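Sepf-like protein (Archaeoglobus fulgidus, PDB 3ZIE) is a SepF-like protein that probably takes part in cell division, where SepF acts as a membrane anchor for the Z ring. Local coordinates at residues A32-K35 / T40-R43. The protein carries 1 engineered substitution. Residues are numbered along the deposited sequence; the frame is centred on the assembly and turned at random.
Sequences AFIK and TLDR
Ile34 lays its two branches against the first turn of helix 38-55, the delta methyl on Leu41 and the gamma methyl on Thr40. CD1 of Ile34 reaches the backbone of the helix, 3.9 Å from Leu41 CA, and lies 4.2 Å from Leu41 CD1, the two side chains meeting at a slant. This reach follows from the first torsion, which sets CG1 between the backbone N and the carbonyl carbon (chi1 59°), and from a nearly extended second one. The other branch, CG2, meets CG2 of Thr40 at 4.2 Å, with the side chains running about perpendicular. In Thr40 a chi1 of -65° places OG1 beside the backbone N, which leaves CG2 opposite that N and facing the isoleucine, while OG1 makes a weak hydrogen bond to Asp37 close to the start of the helix.

Leu41 also leans on the main chain of the loop. Its CB comes 3.5 Å from Ile34 O, in front of that oxygen, and its CD2 lies 4.2 Å from Lys35 O; the leucine thus touches the carbonyl oxygens of two consecutive loop residues. The side chain of Lys35 starts off away from the helix, and its NZ forms a salt bridge with Glu64, in the turn between strands 58-62 and 66-70. Within the loop a weak hydrogen bond from Lys35 N to Ala32 O, 3.3 Å long, closes the short 3-10 turn that carries Ile34.

The arrangement is that of a strand-to-helix connection in an alpha/beta fold: the link from strand 26-30 folds back on the opening turn of helix 38-55 through one buried isoleucine.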
ATOM      1  N   ALA B  32       5.733  -5.943  11.127  1.00 12.86           N
ATOM      2  CA  ALA B  32       5.462  -7.259  11.741  1.00 13.78           C
ATOM      3  C   ALA B  32       6.513  -7.641  12.750  1.00 14.93           C
ATOM      4  O   ALA B  32       6.194  -8.202  13.823  1.00 14.87           O
ATOM      5  CB  ALA B  32       5.389  -8.367  10.629  1.00 14.33           C
ATOM      6  N   PHE B  33       7.768  -7.348  12.400  1.00 14.84           N
ATOM      7  CA  PHE B  33       8.904  -7.842  13.156  1.00 17.20           C
ATOM      8  C   PHE B  33       9.027  -7.275  14.552  1.00 17.79           C
ATOM      9  O   PHE B  33       9.673  -7.899  15.436  1.00 15.94           O
ATOM     10  CB  PHE B  33      10.234  -7.625  12.410  1.00 16.96           C
ATOM     11  CG  PHE B  33      11.393  -8.387  13.029  1.00 20.40           C
ATOM     12  CD1 PHE B  33      11.431  -9.801  12.974  1.00 22.88           C
ATOM     13  CD2 PHE B  33      12.429  -7.699  13.724  1.00 20.96           C
ATOM     14  CE1 PHE B  33      12.506 -10.532  13.577  1.00 23.77           C
ATOM     15  CE2 PHE B  33      13.508  -8.408  14.301  1.00 22.52           C
ATOM     16  CZ  PHE B  33      13.549  -9.822  14.223  1.00 24.12           C
ATOM     17  N   ILE B  34       8.488  -6.061  14.725  1.00 17.05           N
ATOM     18  CA  ILE B  34       8.652  -5.335  15.971  1.00 16.36           C
ATOM     19  C   ILE B  34       7.316  -5.188  16.685  1.00 16.93           C
ATOM     20  O   ILE B  34       7.234  -4.438  17.662  1.00 17.70           O
ATOM     21  CB  ILE B  34       9.282  -3.919  15.747  1.00 15.41           C
ATOM     22  CG1 ILE B  34       8.417  -3.036  14.810  1.00 17.63           C
ATOM     23  CG2 ILE B  34      10.707  -4.024  15.253  1.00 16.81           C
ATOM     24  CD1 ILE B  34       8.800  -1.504  14.740  1.00 12.28           C
ATOM     25  N   LYS B  35       6.272  -5.881  16.223  1.00 16.36           N
ATOM     26  CA  LYS B  35       4.974  -5.801  16.892  1.00 19.26           C
ATOM     27  C   LYS B  35       5.043  -6.304  18.345  1.00 20.16           C
ATOM     28  O   LYS B  35       4.237  -5.903  19.178  1.00 20.31           O
ATOM     29  CB  LYS B  35       3.878  -6.535  16.136  1.00 19.29           C
ATOM     30  CG  LYS B  35       3.135  -5.644  15.107  1.00 22.31           C
ATOM     31  CD  LYS B  35       1.866  -6.288  14.654  1.00 25.21           C
ATOM     32  CE  LYS B  35       0.718  -6.063  15.609  1.00 25.32           C
ATOM     33  NZ  LYS B  35      -0.246  -5.037  15.086  1.00 25.31           N
ATOM     34  N   THR B  40      10.207  -0.440  21.111  1.00 13.60           N
ATOM     35  CA  THR B  40      10.756  -0.087  19.825  1.00 13.62           C
ATOM     36  C   THR B  40       9.591   0.315  18.895  1.00 12.49           C
ATOM     37  O   THR B  40       9.673   1.321  18.225  1.00 12.96           O
ATOM     38  CB  THR B  40      11.488  -1.276  19.233  1.00 13.14           C
ATOM     39  OG1 THR B  40      12.602  -1.557  20.076  1.00 15.48           O
ATOM     40  CG2 THR B  40      11.956  -0.984  17.841  1.00 14.33           C
ATOM     41  N   LEU B  41       8.494  -0.420  18.936  1.00 12.29           N
ATOM     42  CA  LEU B  41       7.381  -0.087  18.043  1.00 14.44           C
ATOM     43  C   LEU B  41       6.779   1.310  18.308  1.00 14.95           C
ATOM     44  O   LEU B  41       6.487   2.138  17.372  1.00 14.02           O
ATOM     45  CB  LEU B  41       6.307  -1.146  18.191  1.00 15.12           C
ATOM     46  CG  LEU B  41       4.908  -0.833  17.667  1.00 16.86           C
ATOM     47  CD1 LEU B  41       4.941  -0.963  16.173  1.00 16.48           C
ATOM     48  CD2 LEU B  41       3.929  -1.812  18.270  1.00 18.48           C
ATOM     49  N   ASP B  42       6.587   1.585  19.588  1.00 14.00           N
ATOM     50  CA  ASP B  42       6.099   2.898  19.985  1.00 14.39           C
ATOM     51  C   ASP B  42       7.001   4.030  19.533  1.00 14.05           C
ATOM     52  O   ASP B  42       6.469   5.037  19.086  1.00 13.85           O
ATOM     53  CB  ASP B  42       5.815   2.983  21.489  1.00 14.45           C
ATOM     54  CG  ASP B  42       4.682   2.114  21.907  1.00 17.84           C
ATOM     55  OD1 ASP B  42       3.915   1.624  21.026  1.00 21.08           O
ATOM     56  OD2 ASP B  42       4.539   1.916  23.117  1.00 18.25           O
ATOM     57  N   ARG B  43       8.332   3.885  19.617  1.00 13.55           N
ATOM     58  CA  ARG B  43       9.255   4.941  19.211  1.00 14.02           C
ATOM     59  C   ARG B  43       9.185   5.142  17.709  1.00 14.11           C
ATOM     60  O   ARG B  43       9.188   6.290  17.211  1.00 11.53           O
ATOM     61  CB  ARG B  43      10.738   4.629  19.515  1.00 15.00           C
ATOM     62  CG  ARG B  43      11.136   4.436  20.972  1.00 20.69           C
ATOM     63  CD  ARG B  43      12.641   4.374  21.063  1.00 26.04           C
ATOM     64  NE  ARG B  43      13.069   3.810  22.327  1.00 32.25           N
ATOM     65  CZ  ARG B  43      14.163   3.056  22.500  1.00 36.01           C
ATOM     66  NH1 ARG B  43      14.943   2.747  21.457  1.00 37.27           N
ATOM     67  NH2 ARG B  43      14.482   2.585  23.720  1.00 35.15           N
TER